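Local coordinates for NADP-dependent alcohol dehydrogenase (Entamoeba histolytica, PDB 2OUI), which catalyses the NADP-dependent, probably reversible, oxidation of alcohols as a tetrameric zinc-containing alcohol dehydrogenase of the medium-chain type, at residues 37-42 with 265-270; 43-48 with 336-341. The protein carries 1 engineered substitution. One frame throughout, in Å; residues are numbered along the deposited sequence.

Contact 1 of 2, residues 37-42 with 265-270; sequences CTSDTH and VNYLGE. With ZN (zinc ion), chain E; EDO (1,2-ethanediol), chain I; CAC (cacodylate ion), chain H; NO3 (nitrate ion), chain F.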
ATOM      1  N   CYS A  37     -23.066  19.664 -13.854  1.00 24.94           N
ATOM      2  CA  CYS A  37     -21.682  19.626 -13.382  1.00 23.78           C
ATOM      3  C   CYS A  37     -20.858  20.623 -14.154  1.00 23.55           C
ATOM      4  O   CYS A  37     -21.055  20.795 -15.338  1.00 25.33           O
ATOM      5  CB  CYS A  37     -21.082  18.228 -13.610  1.00 21.12           C
ATOM      6  SG  CYS A  37     -19.465  18.050 -12.784  1.00 26.06           S
ATOM      7  N   THR A  38     -19.923  21.266 -13.463  1.00 26.65           N
ATOM      8  CA  THR A  38     -18.904  22.110 -14.081  1.00 26.85           C
ATOM      9  C   THR A  38     -18.204  21.383 -15.229  1.00 24.45           C
ATOM     10  O   THR A  38     -17.863  21.995 -16.234  1.00 25.37           O
ATOM     11  CB  THR A  38     -17.861  22.516 -13.007  1.00 27.19           C
ATOM     12  OG1 THR A  38     -18.555  23.124 -11.902  1.00 33.96           O
ATOM     13  CG2 THR A  38     -16.881  23.530 -13.556  1.00 30.23           C
ATOM     14  N   SER A  39     -18.010  20.075 -15.098  1.00 23.91           N
ATOM     15  CA  SER A  39     -17.312  19.322 -16.150  1.00 25.77           C
ATOM     16  C   SER A  39     -17.986  19.523 -17.492  1.00 25.89           C
ATOM     17  O   SER A  39     -17.323  19.676 -18.520  1.00 23.82           O
ATOM     18  CB  SER A  39     -17.240  17.837 -15.832  1.00 24.16           C
ATOM     19  OG  SER A  39     -16.522  17.630 -14.634  1.00 29.86           O
ATOM     20  N   ASP A  40     -19.319  19.512 -17.501  1.00 24.21           N
ATOM     21  CA  ASP A  40     -20.025  19.675 -18.765  1.00 24.32           C
ATOM     22  C   ASP A  40     -19.858  21.062 -19.371  1.00 23.99           C
ATOM     23  O   ASP A  40     -19.942  21.219 -20.596  1.00 24.08           O
ATOM     24  CB  ASP A  40     -21.509  19.329 -18.604  1.00 22.81           C
ATOM     25  CG  ASP A  40     -21.771  17.810 -18.672  1.00 27.83           C
ATOM     26  OD1 ASP A  40     -20.829  17.015 -18.944  1.00 25.36           O
ATOM     27  OD2 ASP A  40     -22.940  17.418 -18.491  1.00 25.18           O
ATOM     28  N   THR A  41     -19.610  22.066 -18.527  1.00 22.94           N
ATOM     29  CA  THR A  41     -19.265  23.388 -19.052  1.00 24.60           C
ATOM     30  C   THR A  41     -17.875  23.380 -19.738  1.00 24.63           C
ATOM     31  O   THR A  41     -17.711  24.015 -20.786  1.00 27.73           O
ATOM     32  CB  THR A  41     -19.361  24.527 -17.971  1.00 25.18           C
ATOM     33  OG1 THR A  41     -18.275  24.415 -17.045  1.00 26.49           O
ATOM     34  CG2 THR A  41     -20.676  24.449 -17.207  1.00 23.81           C
ATOM     35  N   HIS A  42     -16.897  22.658 -19.172  1.00 28.22           N
ATOM     36  CA  HIS A  42     -15.572  22.508 -19.834  1.00 26.89           C
ATOM     37  C   HIS A  42     -15.758  21.786 -21.172  1.00 27.38           C
ATOM     38  O   HIS A  42     -15.242  22.212 -22.204  1.00 27.07           O
ATOM     39  CB  HIS A  42     -14.557  21.698 -19.003  1.00 28.60           C
ATOM     40  CG  HIS A  42     -14.314  22.212 -17.612  1.00 29.70           C
ATOM     41  ND1 HIS A  42     -14.466  23.537 -17.258  1.00 30.67           N
ATOM     42  CD2 HIS A  42     -13.868  21.574 -16.497  1.00 29.00           C
ATOM     43  CE1 HIS A  42     -14.151  23.689 -15.980  1.00 34.42           C
ATOM     44  NE2 HIS A  42     -13.796  22.510 -15.494  1.00 34.01           N
ATOM     45  N   VAL A 265      -8.331  16.024  -8.430  1.00 22.46           N
ATOM     46  CA  VAL A 265      -9.551  15.489  -9.054  1.00 24.21           C
ATOM     47  C   VAL A 265     -10.165  16.541  -9.971  1.00 24.35           C
ATOM     48  O   VAL A 265     -11.204  16.292 -10.569  1.00 28.30           O
ATOM     49  CB  VAL A 265     -10.619  15.039  -8.012  1.00 24.61           C
ATOM     50  CG1 VAL A 265     -10.220  13.685  -7.391  1.00 26.93           C
ATOM     51  CG2 VAL A 265     -10.814  16.114  -6.927  1.00 26.11           C
ATOM     52  N   ASN A 266      -9.541  17.719 -10.065  1.00 23.44           N
ATOM     53  CA  ASN A 266     -10.013  18.738 -11.001  1.00 21.81           C
ATOM     54  C   ASN A 266      -9.811  18.342 -12.455  1.00 23.45           C
ATOM     55  O   ASN A 266      -8.719  17.915 -12.866  1.00 23.54           O
ATOM     56  CB  ASN A 266      -9.317  20.081 -10.761  1.00 20.84           C
ATOM     57  CG  ASN A 266     -10.000  21.220 -11.500  1.00 26.63           C
ATOM     58  OD1 ASN A 266     -11.224  21.248 -11.625  1.00 26.55           O
ATOM     59  ND2 ASN A 266      -9.228  22.172 -11.944  1.00 23.88           N
ATOM     60  N   TYR A 267     -10.886  18.457 -13.222  1.00 23.81           N
ATOM     61  CA  TYR A 267     -10.856  18.290 -14.671  1.00 24.55           C
ATOM     62  C   TYR A 267     -10.313  19.591 -15.272  1.00 25.84           C
ATOM     63  O   TYR A 267     -10.949  20.659 -15.170  1.00 27.11           O
ATOM     64  CB  TYR A 267     -12.280  17.955 -15.117  1.00 23.28           C
ATOM     65  CG  TYR A 267     -12.642  18.008 -16.604  1.00 25.82           C
ATOM     66  CD1 TYR A 267     -13.980  17.937 -16.969  1.00 29.53           C
ATOM     67  CD2 TYR A 267     -11.685  18.148 -17.623  1.00 22.23           C
ATOM     68  CE1 TYR A 267     -14.370  17.981 -18.281  1.00 28.96           C
ATOM     69  CE2 TYR A 267     -12.085  18.209 -18.991  1.00 26.99           C
ATOM     70  CZ  TYR A 267     -13.438  18.108 -19.284  1.00 27.27           C
ATOM     71  OH  TYR A 267     -13.926  18.161 -20.583  1.00 28.17           O
ATOM     72  N   LEU A 268      -9.103  19.517 -15.831  1.00 24.57           N
ATOM     73  CA  LEU A 268      -8.401  20.683 -16.364  1.00 26.02           C
ATOM     74  C   LEU A 268      -8.801  20.988 -17.804  1.00 27.83           C
ATOM     75  O   LEU A 268      -8.561  20.186 -18.712  1.00 28.53           O
ATOM     76  CB  LEU A 268      -6.886  20.469 -16.280  1.00 25.77           C
ATOM     77  CG  LEU A 268      -6.390  20.033 -14.905  1.00 28.43           C
ATOM     78  CD1 LEU A 268      -4.982  19.434 -14.996  1.00 30.18           C
ATOM     79  CD2 LEU A 268      -6.407  21.182 -13.895  1.00 30.23           C
ATOM     80  N   GLY A 269      -9.395  22.160 -17.995  1.00 27.80           N
ATOM     81  CA  GLY A 269     -10.048  22.521 -19.258  1.00 29.16           C
ATOM     82  C   GLY A 269      -9.219  23.209 -20.318  1.00 31.26           C
ATOM     83  O   GLY A 269      -9.668  23.332 -21.455  1.00 31.89           O
ATOM     84  N   GLU A 270      -8.027  23.682 -19.964  1.00 29.23           N
ATOM     85  CA  GLU A 270      -7.183  24.359 -20.944  1.00 30.01           C
ATOM     86  C   GLU A 270      -5.746  24.440 -20.478  1.00 29.69           C
ATOM     87  O   GLU A 270      -5.477  24.218 -19.304  1.00 27.70           O
ATOM     88  CB  GLU A 270      -7.705  25.764 -21.221  1.00 31.77           C
ATOM     89  CG  GLU A 270      -7.822  26.657 -20.009  1.00 37.75           C
ATOM     90  CD  GLU A 270      -8.273  28.056 -20.398  1.00 52.54           C
ATOM     91  OE1 GLU A 270      -9.177  28.179 -21.264  1.00 56.47           O
ATOM     92  OE2 GLU A 270      -7.712  29.028 -19.847  1.00 57.08           O
TER
HETATM   93 ZN    ZN E 361     -19.201  15.849 -13.077  1.00 19.45          ZN
HETATM   94  C1  EDO I2001     -14.834  17.410 -11.342  1.00 33.62           C
HETATM   95  O1  EDO I2001     -13.519  17.961 -11.509  1.00 37.88           O
HETATM   96  C2  EDO I2001     -15.885  18.497 -11.553  1.00 30.74           C
HETATM   97  O2  EDO I2001     -15.548  19.431 -12.596  1.00 31.12           O
HETATM   98 AS   CAC H1001     -16.430  14.240 -13.318  1.00 26.50          AS
HETATM   99  O1  CAC H1001     -16.026  14.390 -11.641  1.00 25.49           O
HETATM  100  O2  CAC H1001     -17.443  15.590 -13.836  1.00 19.09           O
HETATM  101  C1  CAC H1001     -14.860  14.416 -14.466  1.00 26.48           C
HETATM  102  C2  CAC H1001     -17.405  12.576 -13.672  1.00 28.70           C
HETATM  103  N   NO3 F3001     -16.724  21.855  -8.927  1.00 31.99           N
HETATM  104  O1  NO3 F3001     -17.893  21.764  -9.699  1.00 32.40           O
HETATM  105  O2  NO3 F3001     -16.734  21.446  -7.611  1.00 23.82           O
HETATM  106  O3  NO3 F3001     -15.538  22.363  -9.469  1.00 37.84           O
HETATM  107  O   HOH W   1     -13.679  21.545 -12.861  1.00 35.47           O

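Contact 2 of 2, residues 43-48 with 336-341; sequences TVWAGA and LMKNKP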
ATOM      1  N   THR A  43     -16.519  20.695 -21.146  1.00 26.10           N
ATOM      2  CA  THR A  43     -16.745  19.894 -22.353  1.00 26.29           C
ATOM      3  C   THR A  43     -17.400  20.711 -23.463  1.00 26.10           C
ATOM      4  O   THR A  43     -16.928  20.695 -24.609  1.00 26.38           O
ATOM      5  CB  THR A  43     -17.557  18.626 -21.993  1.00 22.64           C
ATOM      6  OG1 THR A  43     -16.805  17.864 -21.043  1.00 26.24           O
ATOM      7  CG2 THR A  43     -17.887  17.784 -23.234  1.00 26.38           C
ATOM      8  N   VAL A  44     -18.474  21.444 -23.134  1.00 24.28           N
ATOM      9  CA  VAL A  44     -19.215  22.214 -24.145  1.00 23.83           C
ATOM     10  C   VAL A  44     -18.502  23.509 -24.559  1.00 26.25           C
ATOM     11  O   VAL A  44     -18.260  23.741 -25.751  1.00 26.45           O
ATOM     12  CB  VAL A  44     -20.678  22.547 -23.696  1.00 22.94           C
ATOM     13  CG1 VAL A  44     -21.384  23.464 -24.709  1.00 21.58           C
ATOM     14  CG2 VAL A  44     -21.484  21.277 -23.466  1.00 23.96           C
ATOM     15  N   TRP A  45     -18.164  24.363 -23.594  1.00 26.51           N
ATOM     16  CA  TRP A  45     -17.718  25.704 -23.987  1.00 28.90           C
ATOM     17  C   TRP A  45     -16.190  25.818 -24.150  1.00 28.66           C
ATOM     18  O   TRP A  45     -15.718  26.696 -24.859  1.00 29.34           O
ATOM     19  CB  TRP A  45     -18.311  26.806 -23.088  1.00 28.12           C
ATOM     20  CG  TRP A  45     -19.810  27.040 -23.333  1.00 26.26           C
ATOM     21  CD1 TRP A  45     -20.378  27.831 -24.292  1.00 24.49           C
ATOM     22  CD2 TRP A  45     -20.893  26.468 -22.589  1.00 24.47           C
ATOM     23  NE1 TRP A  45     -21.750  27.791 -24.189  1.00 26.15           N
ATOM     24  CE2 TRP A  45     -22.090  26.956 -23.155  1.00 26.79           C
ATOM     25  CE3 TRP A  45     -20.966  25.596 -21.484  1.00 25.07           C
ATOM     26  CZ2 TRP A  45     -23.345  26.593 -22.667  1.00 27.88           C
ATOM     27  CZ3 TRP A  45     -22.212  25.237 -21.001  1.00 27.01           C
ATOM     28  CH2 TRP A  45     -23.385  25.731 -21.596  1.00 27.99           C
ATOM     29  N   ALA A  46     -15.440  24.919 -23.516  1.00 30.02           N
ATOM     30  CA  ALA A  46     -13.978  24.899 -23.644  1.00 31.50           C
ATOM     31  C   ALA A  46     -13.495  23.857 -24.658  1.00 33.63           C
ATOM     32  O   ALA A  46     -12.348  23.916 -25.107  1.00 34.14           O
ATOM     33  CB  ALA A  46     -13.298  24.656 -22.253  1.00 31.38           C
ATOM     34  N   GLY A  47     -14.364  22.916 -25.030  1.00 31.06           N
ATOM     35  CA  GLY A  47     -13.978  21.816 -25.920  1.00 31.70           C
ATOM     36  C   GLY A  47     -12.854  20.958 -25.363  1.00 32.71           C
ATOM     37  O   GLY A  47     -12.076  20.364 -26.126  1.00 34.48           O
ATOM     38  N   ALA A  48     -12.808  20.867 -24.028  1.00 31.51           N
ATOM     39  CA  ALA A  48     -11.698  20.281 -23.259  1.00 32.64           C
ATOM     40  C   ALA A  48     -11.407  18.807 -23.532  1.00 34.16           C
ATOM     41  O   ALA A  48     -10.291  18.334 -23.244  1.00 34.10           O
ATOM     42  CB  ALA A  48     -11.920  20.508 -21.750  1.00 28.94           C
ATOM     43  N   LEU A 336     -26.545  27.822 -14.921  1.00 31.81           N
ATOM     44  CA  LEU A 336     -26.014  28.287 -13.633  1.00 29.62           C
ATOM     45  C   LEU A 336     -24.573  27.867 -13.422  1.00 29.48           C
ATOM     46  O   LEU A 336     -23.789  28.637 -12.877  1.00 30.02           O
ATOM     47  CB  LEU A 336     -26.847  27.752 -12.455  1.00 29.56           C
ATOM     48  CG  LEU A 336     -28.180  28.413 -12.077  1.00 31.35           C
ATOM     49  CD1 LEU A 336     -28.835  27.617 -10.942  1.00 28.51           C
ATOM     50  CD2 LEU A 336     -27.958  29.849 -11.660  1.00 28.18           C
ATOM     51  N   MET A 337     -24.228  26.652 -13.835  1.00 27.18           N
ATOM     52  CA  MET A 337     -22.873  26.134 -13.637  1.00 31.48           C
ATOM     53  C   MET A 337     -21.872  26.883 -14.501  1.00 32.20           C
ATOM     54  O   MET A 337     -20.672  26.968 -14.158  1.00 33.30           O
ATOM     55  CB  MET A 337     -22.786  24.630 -13.941  1.00 32.21           C
ATOM     56  CG  MET A 337     -23.695  23.763 -13.095  1.00 32.59           C
ATOM     57  SD  MET A 337     -23.480  23.993 -11.319  1.00 34.21           S
ATOM     58  CE  MET A 337     -22.129  22.897 -10.937  1.00 29.59           C
ATOM     59  N   LYS A 338     -22.376  27.395 -15.623  1.00 31.18           N
ATOM     60  CA  LYS A 338     -21.589  28.175 -16.562  1.00 32.91           C
ATOM     61  C   LYS A 338     -21.422  29.599 -16.027  1.00 35.42           C
ATOM     62  O   LYS A 338     -20.309  30.117 -15.975  1.00 35.68           O
ATOM     63  CB  LYS A 338     -22.267  28.212 -17.934  1.00 32.87           C
ATOM     64  CG  LYS A 338     -21.395  28.843 -19.025  1.00 30.26           C
ATOM     65  CD  LYS A 338     -22.235  29.420 -20.156  1.00 40.82           C
ATOM     66  CE  LYS A 338     -21.365  29.871 -21.321  1.00 44.81           C
ATOM     67  NZ  LYS A 338     -20.063  30.426 -20.877  1.00 45.46           N
ATOM     68  N   ASN A 339     -22.526  30.207 -15.606  1.00 35.77           N
ATOM     69  CA  ASN A 339     -22.511  31.606 -15.116  1.00 37.36           C
ATOM     70  C   ASN A 339     -21.976  31.845 -13.686  1.00 38.38           C
ATOM     71  O   ASN A 339     -21.398  32.905 -13.405  1.00 39.03           O
ATOM     72  CB  ASN A 339     -23.890  32.214 -15.308  1.00 36.83           C
ATOM     73  CG  ASN A 339     -24.285  32.265 -16.774  1.00 40.83           C
ATOM     74  OD1 ASN A 339     -23.433  32.445 -17.646  1.00 41.22           O
ATOM     75  ND2 ASN A 339     -25.578  32.099 -17.057  1.00 43.04           N
ATOM     76  N   LYS A 340     -22.167  30.862 -12.802  1.00 37.20           N
ATOM     77  CA  LYS A 340     -21.653  30.875 -11.412  1.00 38.49           C
ATOM     78  C   LYS A 340     -22.012  32.122 -10.584  1.00 38.32           C
ATOM     79  O   LYS A 340     -21.101  32.864 -10.173  1.00 40.80           O
ATOM     80  CB  LYS A 340     -20.127  30.716 -11.366  1.00 38.16           C
ATOM     81  CG  LYS A 340     -19.515  29.582 -12.165  1.00 49.76           C
ATOM     82  CD  LYS A 340     -18.101  29.984 -12.639  1.00 55.22           C
ATOM     83  CE  LYS A 340     -18.163  31.264 -13.506  1.00 63.76           C
ATOM     84  NZ  LYS A 340     -16.855  31.693 -14.080  1.00 66.46           N
ATOM     85  N   PRO A 341     -23.313  32.360 -10.309  1.00 36.90           N
ATOM     86  CA  PRO A 341     -23.657  33.415  -9.338  1.00 36.58           C
ATOM     87  C   PRO A 341     -23.097  33.114  -7.941  1.00 36.89           C
ATOM     88  O   PRO A 341     -22.770  31.952  -7.637  1.00 36.12           O
ATOM     89  CB  PRO A 341     -25.191  33.376  -9.305  1.00 36.12           C
ATOM     90  CG  PRO A 341     -25.544  32.029  -9.798  1.00 36.52           C
ATOM     91  CD  PRO A 341     -24.521  31.712 -10.841  1.00 36.82           C
TER

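Contact 1 of 2, residues 37-42 with 265-270
H42 and Y267 form a T-shaped aromatic pair across the cleft between the GroES-like catalytic domain and the Rossmann-type coenzyme domain of this medium-chain alcohol dehydrogenase. The imidazole turns its edge to the face of the phenol ring, with centroids 5.0 Å apart and planes at 84°. CD2 of H42 stands over the phenol face, offset toward the rim, while H42 CB makes a CH-pi contact farther along the same ring. With Y267 CG anti to the backbone N (chi1 167°), the phenol is carried toward S39 and H42. S39 meets the Y267 ring from another direction: its CB is in the ring plane at the edge, 3.5 Å from Y267 CD1. The phenol OH is hydrogen-bonded to OG1 of T43, the next residue of helix 38-46, which ties the end of the ring to that helix.

This helix starts at the metal. C37, its N-cap, binds zinc through SG at 2.2 Å and accepts a capping bond from S39 N; H59, D150 and a cacodylate oxygen complete the four ligands. An ethanediol, like the cacodylate probably from the crystallisation liquor, lies in the cleft, giving a hydrogen bond to S39 OG and accepting one from Y267 N. On the imidazole, NE2 of H42 is 2.8 Å from a water that donates to N266 OD1 at the same distance.

Contact 2 of 2, residues 43-48 with 336-341
K338 reaches from helix 329-339 to the indole of W45 on helix 38-46 and lays the end of its chain over one face of the ring system. CB points toward helix 38-46 and packs on T41, one turn earlier in the tryptophan's helix; with CG anti to the backbone N (chi1 -172°) the chain runs out to the indole. CG comes first to the six-membered ring, 4.1 Å from W45 CE3 and slightly farther from CZ3. CD then passes over the other side of that ring, 3.9 Å from both CE2 and CZ2 of W45. At CE the chain is closest: 3.5 Å from W45 CE2, with NE1 almost as near, it makes a CH-pi contact only 8° off the normal of the five-membered ring.

Two helix C-terminal ends are brought together here at the surface of the catalytic domain. Each helix ends at a residue with positive phi, G47 after the first and K340 after the second, and the CA atoms of W45 and K338 remain 8.7 Å apart, so long side chains bridge the gap. A bend about the CD-CE bond (chi4 -35°) leaves NZ above the indole. NZ stands 4.2 Å from the five-membered ring centroid, a cation-pi contact in which the pi electrons would probably stabilise the ammonium charge. The indole is held from behind as well: V44 CG1 lies over its opposite face, and I12 of strand 11-16 also touches W45.

In the fold
Both contacts use helix 38-46, contact 1 its N-terminal part and contact 2 its C-terminal end, with centres 8 Å apart. Along the chain the segments come in the order 37-42, 43-48, 265-270 and 336-341, so the two pairings cross. Contact 1 joins the helix to the loop after strand 260-264 of the parallel Rossmann-type sheet; contact 2 joins it to helix 329-339, which leads toward strand 346-350, paired with strand 27-34 of the catalytic domain. One helix thus connects the zinc site, the interdomain cleft and a late returning part of the chain. Around Y267 and L268, a second subunit also packs against the loop, placing contact 1 beside a subunit interface.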